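Local coordinates for endo-1,4-beta-xylanase (Uncultured bacterium, PDB 7AX7), which uses cobalt(II) to cleave acetyl groups from acetylated xylan, through a carbohydrate esterase family 4 domain of a larger multidomain xylanase, at residues I6-D11 against Y177-V182; A32-I37 against M55-A60. All coordinates share one frame; numbering follows the deposited sequence.

Contact 1: I6-D11 against Y177-V182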
ATOM      1  N   ILE A   6       7.594  -3.924  10.252  1.00  9.58           N
ATOM      2  CA  ILE A   6       6.620  -4.447   9.297  1.00  7.86           C
ATOM      3  C   ILE A   6       5.882  -3.274   8.669  1.00  9.58           C
ATOM      4  O   ILE A   6       5.516  -2.311   9.357  1.00  7.77           O
ATOM      5  CB  ILE A   6       5.614  -5.422   9.944  1.00 15.45           C
ATOM      6  CG1 ILE A   6       6.313  -6.698  10.393  1.00 19.23           C
ATOM      7  CG2 ILE A   6       4.568  -5.838   8.930  1.00 12.86           C
ATOM      8  CD1 ILE A   6       6.579  -7.657   9.247  1.00 15.00           C
ATOM      9  N   ALA A   7       5.658  -3.355   7.366  1.00  9.70           N
ATOM     10  CA  ALA A   7       4.960  -2.306   6.627  1.00  7.74           C
ATOM     11  C   ALA A   7       3.665  -2.914   6.105  1.00 11.24           C
ATOM     12  O   ALA A   7       3.672  -3.600   5.074  1.00  9.16           O
ATOM     13  CB  ALA A   7       5.829  -1.751   5.499  1.00  5.93           C
ATOM     14  N   LEU A   8       2.571  -2.689   6.841  1.00  7.36           N
ATOM     15  CA  LEU A   8       1.246  -3.061   6.364  1.00 10.37           C
ATOM     16  C   LEU A   8       0.807  -2.083   5.285  1.00  9.31           C
ATOM     17  O   LEU A   8       0.906  -0.867   5.470  1.00  7.71           O
ATOM     18  CB  LEU A   8       0.240  -3.059   7.517  1.00  7.95           C
ATOM     19  CG  LEU A   8       0.215  -4.231   8.498  1.00 18.08           C
ATOM     20  CD1 LEU A   8      -0.853  -3.987   9.570  1.00 15.04           C
ATOM     21  CD2 LEU A   8      -0.049  -5.544   7.780  1.00 16.78           C
ATOM     22  N   THR A   9       0.325  -2.602   4.153  1.00  7.84           N
ATOM     23  CA  THR A   9      -0.003  -1.745   3.020  1.00  9.65           C
ATOM     24  C   THR A   9      -1.316  -2.201   2.393  1.00 10.47           C
ATOM     25  O   THR A   9      -1.657  -3.388   2.406  1.00  9.30           O
ATOM     26  CB  THR A   9       1.121  -1.722   1.949  1.00  8.35           C
ATOM     27  OG1 THR A   9       1.191  -2.988   1.280  1.00 10.92           O
ATOM     28  CG2 THR A   9       2.469  -1.421   2.585  1.00  5.84           C
ATOM     29  N   PHE A  10      -2.042  -1.240   1.824  1.00  9.69           N
ATOM     30  CA  PHE A  10      -3.388  -1.468   1.319  1.00  9.67           C
ATOM     31  C   PHE A  10      -3.519  -0.904  -0.089  1.00  8.47           C
ATOM     32  O   PHE A  10      -3.202   0.271  -0.321  1.00  8.43           O
ATOM     33  CB  PHE A  10      -4.430  -0.830   2.249  1.00  7.59           C
ATOM     34  CG  PHE A  10      -4.494  -1.457   3.615  1.00  9.51           C
ATOM     35  CD1 PHE A  10      -5.337  -2.536   3.860  1.00  8.34           C
ATOM     36  CD2 PHE A  10      -3.718  -0.964   4.658  1.00  8.37           C
ATOM     37  CE1 PHE A  10      -5.412  -3.116   5.115  1.00 10.52           C
ATOM     38  CE2 PHE A  10      -3.784  -1.541   5.929  1.00 11.19           C
ATOM     39  CZ  PHE A  10      -4.632  -2.618   6.156  1.00  9.40           C
ATOM     40  N   ASP A  11      -4.003  -1.735  -1.013  1.00  8.21           N
ATOM     41  CA  ASP A  11      -4.236  -1.384  -2.412  1.00  8.70           C
ATOM     42  C   ASP A  11      -5.718  -1.151  -2.703  1.00  7.87           C
ATOM     43  O   ASP A  11      -6.589  -1.828  -2.145  1.00  8.10           O
ATOM     44  CB  ASP A  11      -3.760  -2.502  -3.347  1.00  7.51           C
ATOM     45  CG  ASP A  11      -2.275  -2.472  -3.611  1.00 14.88           C
ATOM     46  OD1 ASP A  11      -1.578  -1.568  -3.090  1.00 12.66           O
ATOM     47  OD2 ASP A  11      -1.813  -3.365  -4.364  1.00 11.41           O
ATOM     48  N   TYR A 177       6.896  -7.119  16.512  1.00 11.46           N
ATOM     49  CA  TYR A 177       7.044  -6.250  15.355  1.00  9.43           C
ATOM     50  C   TYR A 177       6.547  -4.842  15.653  1.00 12.59           C
ATOM     51  O   TYR A 177       5.686  -4.630  16.508  1.00 14.50           O
ATOM     52  CB  TYR A 177       6.289  -6.815  14.150  1.00 10.78           C
ATOM     53  CG  TYR A 177       6.900  -8.068  13.569  1.00  9.32           C
ATOM     54  CD1 TYR A 177       7.986  -7.999  12.709  1.00 11.09           C
ATOM     55  CD2 TYR A 177       6.378  -9.318  13.864  1.00 12.93           C
ATOM     56  CE1 TYR A 177       8.544  -9.145  12.160  1.00 14.12           C
ATOM     57  CE2 TYR A 177       6.928 -10.477  13.315  1.00 13.65           C
ATOM     58  CZ  TYR A 177       8.007 -10.384  12.463  1.00 15.72           C
ATOM     59  OH  TYR A 177       8.554 -11.533  11.920  1.00 19.04           O
ATOM     60  N   THR A 178       7.117  -3.880  14.938  1.00 11.42           N
ATOM     61  CA  THR A 178       6.743  -2.479  15.012  1.00  9.58           C
ATOM     62  C   THR A 178       6.234  -2.070  13.638  1.00 11.79           C
ATOM     63  O   THR A 178       6.880  -2.367  12.630  1.00 15.24           O
ATOM     64  CB  THR A 178       7.939  -1.616  15.422  1.00 11.33           C
ATOM     65  OG1 THR A 178       8.297  -1.912  16.783  1.00 12.86           O
ATOM     66  CG2 THR A 178       7.601  -0.133  15.284  1.00 12.97           C
ATOM     67  N   PHE A 179       5.082  -1.412  13.590  1.00 10.83           N
ATOM     68  CA  PHE A 179       4.469  -1.060  12.317  1.00 10.32           C
ATOM     69  C   PHE A 179       4.986   0.288  11.833  1.00 10.49           C
ATOM     70  O   PHE A 179       5.083   1.245  12.606  1.00 11.66           O
ATOM     71  CB  PHE A 179       2.945  -1.030  12.438  1.00 10.92           C
ATOM     72  CG  PHE A 179       2.342  -2.382  12.648  1.00 12.15           C
ATOM     73  CD1 PHE A 179       2.062  -3.201  11.570  1.00 13.71           C
ATOM     74  CD2 PHE A 179       2.072  -2.845  13.926  1.00 12.14           C
ATOM     75  CE1 PHE A 179       1.515  -4.462  11.765  1.00 16.83           C
ATOM     76  CE2 PHE A 179       1.529  -4.098  14.125  1.00 10.57           C
ATOM     77  CZ  PHE A 179       1.246  -4.905  13.051  1.00  9.76           C
ATOM     78  N   VAL A 180       5.328   0.349  10.543  1.00  9.03           N
ATOM     79  CA  VAL A 180       5.864   1.557   9.930  1.00  8.81           C
ATOM     80  C   VAL A 180       5.226   1.745   8.560  1.00 13.61           C
ATOM     81  O   VAL A 180       4.729   0.798   7.947  1.00  8.20           O
ATOM     82  CB  VAL A 180       7.401   1.503   9.799  1.00 11.19           C
ATOM     83  CG1 VAL A 180       8.065   1.445  11.190  1.00 13.10           C
ATOM     84  CG2 VAL A 180       7.830   0.307   8.947  1.00  7.40           C
ATOM     85  N   THR A 181       5.243   2.992   8.084  1.00  8.37           N
ATOM     86  CA  THR A 181       4.932   3.249   6.687  1.00  8.47           C
ATOM     87  C   THR A 181       6.098   2.785   5.817  1.00  8.14           C
ATOM     88  O   THR A 181       7.191   2.492   6.308  1.00  7.82           O
ATOM     89  CB  THR A 181       4.662   4.737   6.442  1.00  8.69           C
ATOM     90  OG1 THR A 181       5.882   5.483   6.609  1.00  7.37           O
ATOM     91  CG2 THR A 181       3.595   5.280   7.411  1.00  7.93           C
ATOM     92  N   VAL A 182       5.857   2.717   4.506  1.00  8.66           N
ATOM     93  CA  VAL A 182       6.922   2.335   3.581  1.00  5.41           C
ATOM     94  C   VAL A 182       8.060   3.356   3.622  1.00  7.43           C
ATOM     95  O   VAL A 182       9.242   2.984   3.681  1.00  7.97           O
ATOM     96  CB  VAL A 182       6.353   2.143   2.163  1.00  7.18           C
ATOM     97  CG1 VAL A 182       7.460   1.771   1.177  1.00  8.40           C
ATOM     98  CG2 VAL A 182       5.277   1.050   2.174  1.00  7.18           C
TER
HETATM   99  O   HOH W   1       3.066   0.636   5.711  1.00  5.85           O
HETATM  100  O   HOH W   2       2.466  -0.509   8.918  1.00  7.34           O
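Ile6 sits between Thr178 and Val180 in a short parallel ladder: Ile6 N donates to Thr178 O at 2.9 Å, and Val180 N returns a bond of the same length to Ile6 O. These bonds frame the single bridge, Ile6 with Phe179. The short axes of 6-11 and 177-179 make 46° with each other, and past the bridge direct amide pairing stops. One water accepts from Leu8 N at 3.0 Å and reaches Val180 O, and a second lies between Leu8 O and Val180 O.

Apolar side chains pack alongside the bridge. The Tyr177 ring lies aslant against Ile6, its CE1 3.8 Å from Ile6 CD1, and Leu172 of helix 159-174 also touches the Tyr177 side chain. Replacing Tyr177 by an alanine would probably leave the CG1-CD1 arm of Ile6 without its ring partner and open a gap beside Leu172. Leu8 CD1 comes in obliquely to the Phe179 ring, 3.3 Å from CE1, a tight approach; Ile169, Leu172 and Lys173 also pack on this phenylalanine.

Further along, Thr9 CG2 meets Val182 CG2 at 3.8 Å, the two side chains crossing at about a right angle. Chi1 of Thr9 (70°) sets OG1 between its own N and carbonyl carbon, which turns the methyl to the valine and the hydroxyl to Ile150 O and Arg100 NH2. Val182 opens helix 182-189, whose N-cap is Thr181.

Strand 177-179 pairs with the early part of strand 4-11, which also pairs with 33-36 and 148-153, as a short branch of the parallel sheet, consistent with the distorted beta/alpha barrel of NodB-type deacetylases. The contact is thus polar along the backbone and apolar between side chains, with water linking Leu8 N and Val180 O where, 4.2 Å apart, they cannot bond directly.

Contact 2: A32-I37 against M55-A60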
ATOM      1  N   ALA A  32      -0.184   2.751   8.449  1.00  8.77           N
ATOM      2  CA  ALA A  32      -0.103   1.899   7.269  1.00  6.99           C
ATOM      3  C   ALA A  32       0.132   2.782   6.053  1.00  7.83           C
ATOM      4  O   ALA A  32       0.143   4.013   6.146  1.00  8.19           O
ATOM      5  CB  ALA A  32      -1.369   1.053   7.091  1.00  8.43           C
ATOM      6  N   THR A  33       0.322   2.142   4.904  1.00  7.54           N
ATOM      7  CA  THR A  33       0.517   2.828   3.632  1.00  7.44           C
ATOM      8  C   THR A  33      -0.601   2.420   2.684  1.00  7.72           C
ATOM      9  O   THR A  33      -0.891   1.229   2.542  1.00 10.98           O
ATOM     10  CB  THR A  33       1.887   2.478   3.023  1.00 11.65           C
ATOM     11  OG1 THR A  33       2.911   2.724   3.990  1.00  7.98           O
ATOM     12  CG2 THR A  33       2.174   3.300   1.754  1.00  5.81           C
ATOM     13  N   PHE A  34      -1.225   3.403   2.039  1.00  7.24           N
ATOM     14  CA  PHE A  34      -2.345   3.173   1.129  1.00  6.24           C
ATOM     15  C   PHE A  34      -1.927   3.588  -0.272  1.00  9.69           C
ATOM     16  O   PHE A  34      -1.706   4.778  -0.538  1.00  7.06           O
ATOM     17  CB  PHE A  34      -3.587   3.944   1.581  1.00  6.76           C
ATOM     18  CG  PHE A  34      -4.140   3.467   2.891  1.00  6.95           C
ATOM     19  CD1 PHE A  34      -3.655   3.972   4.097  1.00  7.41           C
ATOM     20  CD2 PHE A  34      -5.131   2.498   2.922  1.00  5.84           C
ATOM     21  CE1 PHE A  34      -4.162   3.517   5.312  1.00  7.61           C
ATOM     22  CE2 PHE A  34      -5.648   2.042   4.124  1.00  6.94           C
ATOM     23  CZ  PHE A  34      -5.159   2.545   5.325  1.00  7.81           C
ATOM     24  N   PHE A  35      -1.831   2.600  -1.160  1.00  7.83           N
ATOM     25  CA  PHE A  35      -1.553   2.827  -2.570  1.00  8.13           C
ATOM     26  C   PHE A  35      -2.883   3.090  -3.264  1.00  9.55           C
ATOM     27  O   PHE A  35      -3.703   2.176  -3.441  1.00  7.04           O
ATOM     28  CB  PHE A  35      -0.815   1.626  -3.162  1.00  8.52           C
ATOM     29  CG  PHE A  35       0.594   1.474  -2.650  1.00  7.32           C
ATOM     30  CD1 PHE A  35       0.838   0.926  -1.402  1.00  5.67           C
ATOM     31  CD2 PHE A  35       1.677   1.887  -3.421  1.00  6.29           C
ATOM     32  CE1 PHE A  35       2.146   0.787  -0.918  1.00  5.85           C
ATOM     33  CE2 PHE A  35       2.992   1.755  -2.949  1.00  7.36           C
ATOM     34  CZ  PHE A  35       3.224   1.208  -1.689  1.00  5.80           C
ATOM     35  N   LEU A  36      -3.105   4.342  -3.639  1.00  5.93           N
ATOM     36  CA  LEU A  36      -4.415   4.770  -4.085  1.00  5.81           C
ATOM     37  C   LEU A  36      -4.529   4.689  -5.599  1.00  8.18           C
ATOM     38  O   LEU A  36      -3.564   4.917  -6.337  1.00  7.54           O
ATOM     39  CB  LEU A  36      -4.709   6.202  -3.630  1.00  6.24           C
ATOM     40  CG  LEU A  36      -4.509   6.562  -2.150  1.00  6.63           C
ATOM     41  CD1 LEU A  36      -4.842   8.036  -1.939  1.00  5.59           C
ATOM     42  CD2 LEU A  36      -5.354   5.689  -1.248  1.00  4.57           C
ATOM     43  N   ILE A  37      -5.737   4.369  -6.047  1.00  6.95           N
ATOM     44  CA  ILE A  37      -6.116   4.483  -7.448  1.00  7.75           C
ATOM     45  C   ILE A  37      -6.538   5.926  -7.698  1.00  9.08           C
ATOM     46  O   ILE A  37      -7.432   6.446  -7.022  1.00  8.46           O
ATOM     47  CB  ILE A  37      -7.245   3.497  -7.787  1.00  9.99           C
ATOM     48  CG1 ILE A  37      -6.770   2.061  -7.528  1.00  8.25           C
ATOM     49  CG2 ILE A  37      -7.725   3.697  -9.229  1.00  9.53           C
ATOM     50  CD1 ILE A  37      -7.837   0.994  -7.730  1.00 10.83           C
ATOM     51  N   MET A  55      -3.905  10.757  10.513  1.00  9.33           N
ATOM     52  CA  MET A  55      -3.377   9.620  11.254  1.00 12.14           C
ATOM     53  C   MET A  55      -1.941   9.275  10.873  1.00 11.11           C
ATOM     54  O   MET A  55      -1.415   8.263  11.350  1.00 13.15           O
ATOM     55  CB  MET A  55      -4.272   8.398  11.033  1.00  9.87           C
ATOM     56  CG  MET A  55      -5.625   8.507  11.700  1.00 14.38           C
ATOM     57  SD  MET A  55      -6.770   7.224  11.176  1.00 12.63           S
ATOM     58  CE  MET A  55      -5.795   5.709  11.368  1.00  9.05           C
ATOM     59  N   GLY A  56      -1.303  10.066  10.018  1.00 10.32           N
ATOM     60  CA  GLY A  56       0.054   9.748   9.626  1.00 10.00           C
ATOM     61  C   GLY A  56       0.190   8.506   8.778  1.00  9.71           C
ATOM     62  O   GLY A  56       1.270   7.910   8.739  1.00 12.17           O
ATOM     63  N   CYS A  57      -0.881   8.073   8.118  1.00  7.06           N
ATOM     64  CA  CYS A  57      -0.770   6.992   7.151  1.00  6.70           C
ATOM     65  C   CYS A  57      -0.237   7.564   5.852  1.00  8.67           C
ATOM     66  O   CYS A  57      -0.601   8.671   5.456  1.00 10.11           O
ATOM     67  CB  CYS A  57      -2.117   6.308   6.918  1.00  6.85           C
ATOM     68  SG  CYS A  57      -2.768   5.422   8.371  1.00  9.00           S
ATOM     69  N   GLU A  58       0.643   6.811   5.202  1.00  9.84           N
ATOM     70  CA  GLU A  58       1.285   7.279   3.984  1.00  7.28           C
ATOM     71  C   GLU A  58       0.403   7.006   2.777  1.00  8.34           C
ATOM     72  O   GLU A  58      -0.187   5.929   2.654  1.00  6.95           O
ATOM     73  CB  GLU A  58       2.637   6.595   3.790  1.00  5.58           C
ATOM     74  CG  GLU A  58       3.330   7.010   2.495  1.00  7.75           C
ATOM     75  CD  GLU A  58       4.792   6.608   2.451  1.00  9.09           C
ATOM     76  OE1 GLU A  58       5.187   5.698   3.212  1.00  7.17           O
ATOM     77  OE2 GLU A  58       5.553   7.212   1.656  1.00 12.93           O
ATOM     78  N   LEU A  59       0.329   7.978   1.875  1.00  5.51           N
ATOM     79  CA  LEU A  59      -0.396   7.812   0.623  1.00 12.27           C
ATOM     80  C   LEU A  59       0.598   7.608  -0.525  1.00 10.03           C
ATOM     81  O   LEU A  59       1.571   8.362  -0.662  1.00  5.65           O
ATOM     82  CB  LEU A  59      -1.309   9.013   0.362  1.00 10.48           C
ATOM     83  CG  LEU A  59      -2.312   9.388   1.468  1.00 10.05           C
ATOM     84  CD1 LEU A  59      -3.211  10.543   1.025  1.00  9.12           C
ATOM     85  CD2 LEU A  59      -3.161   8.189   1.892  1.00  7.93           C
ATOM     86  N   ALA A  60       0.350   6.587  -1.345  1.00  8.20           N
ATOM     87  CA  ALA A  60       1.226   6.189  -2.445  1.00  8.23           C
ATOM     88  C   ALA A  60       0.379   5.940  -3.700  1.00  8.40           C
ATOM     89  O   ALA A  60      -0.851   6.002  -3.672  1.00  9.03           O
ATOM     90  CB  ALA A  60       2.048   4.940  -2.068  1.00  6.20           C
TER
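Ala60 lays its methyl over one face of the Phe35 ring. CB stands 3.6 Å from the centroid and 23° off the normal, shifted toward the CD2-CE2 side of the rim, which meets the definition of a CH-pi contact. Chi1 of Phe35 (-69°) puts CG anti to its carbonyl carbon and brings the ring beside the neighbouring strand; Arg100 makes a cation-pi contact with the same ring.

Thr33 and Glu58 share this face of the sheet and run alongside each other in the same direction, with Thr33 CG2 3.9 Å from Glu58 CB. Their oxygens are not bonded to each other. Thr33 OG1 accepts from Val182 N and Glu58 OE2 pairs with Ser183 OG, so both polar ends serve the first turn of helix 182-189.

Phe34 and Leu59 occupy the other face. The Phe34 ring presents its edge to Cys57, whose CB lies in the ring plane 3.8 Å from CE1; Cys57 SG, 5.2 Å from the centroid, is also at the edge, a sulfur-aromatic contact. Leu36 CD1 reaches Leu59 CD2 obliquely at 4.2 Å, and helix 46-54 covers both leucines through Met49, Gln52 and Val53.

Four backbone bonds hold the pair of strands in parallel register. Phe34 N to Glu58 O and Leu36 N to Ala60 O are each 2.8 Å and nearly straight, with N-H...O angles of 171°; Ala32 O and Phe34 O accept from Glu58 N and Ala60 N. This is a beta-alpha-beta unit, its helix 46-54 closed by a Schellman motif at Gly56. Chemically its faces differ: one is apolar beneath the crossover helix, while the other mixes aromatic packing with the Glu58 carboxylate, whose negative charge the nearby start of helix 182-189 would probably ease.

Overall arrangement
The two contacts lie about 10 Å apart, centre to centre, in one parallel sheet, where strands 4-11 and 33-36 are neighbours. Contact 2 is local, pairing strands joined by a single helix, and falls wholly within the 165 residues that separate the segments of contact 1; contact 1 joins the early strand 4-11 to the late strand 177-179. They meet directly: Phe10 N and Phe10 O probably bond to Thr33 O and Phe35 N, and the Phe10 and Phe34 rings touch. Strands 4-11, 33-36 and 58-61 run on toward the cobalt site of Asp12, His62 and His66, so this shared sheet underlies the metal centre.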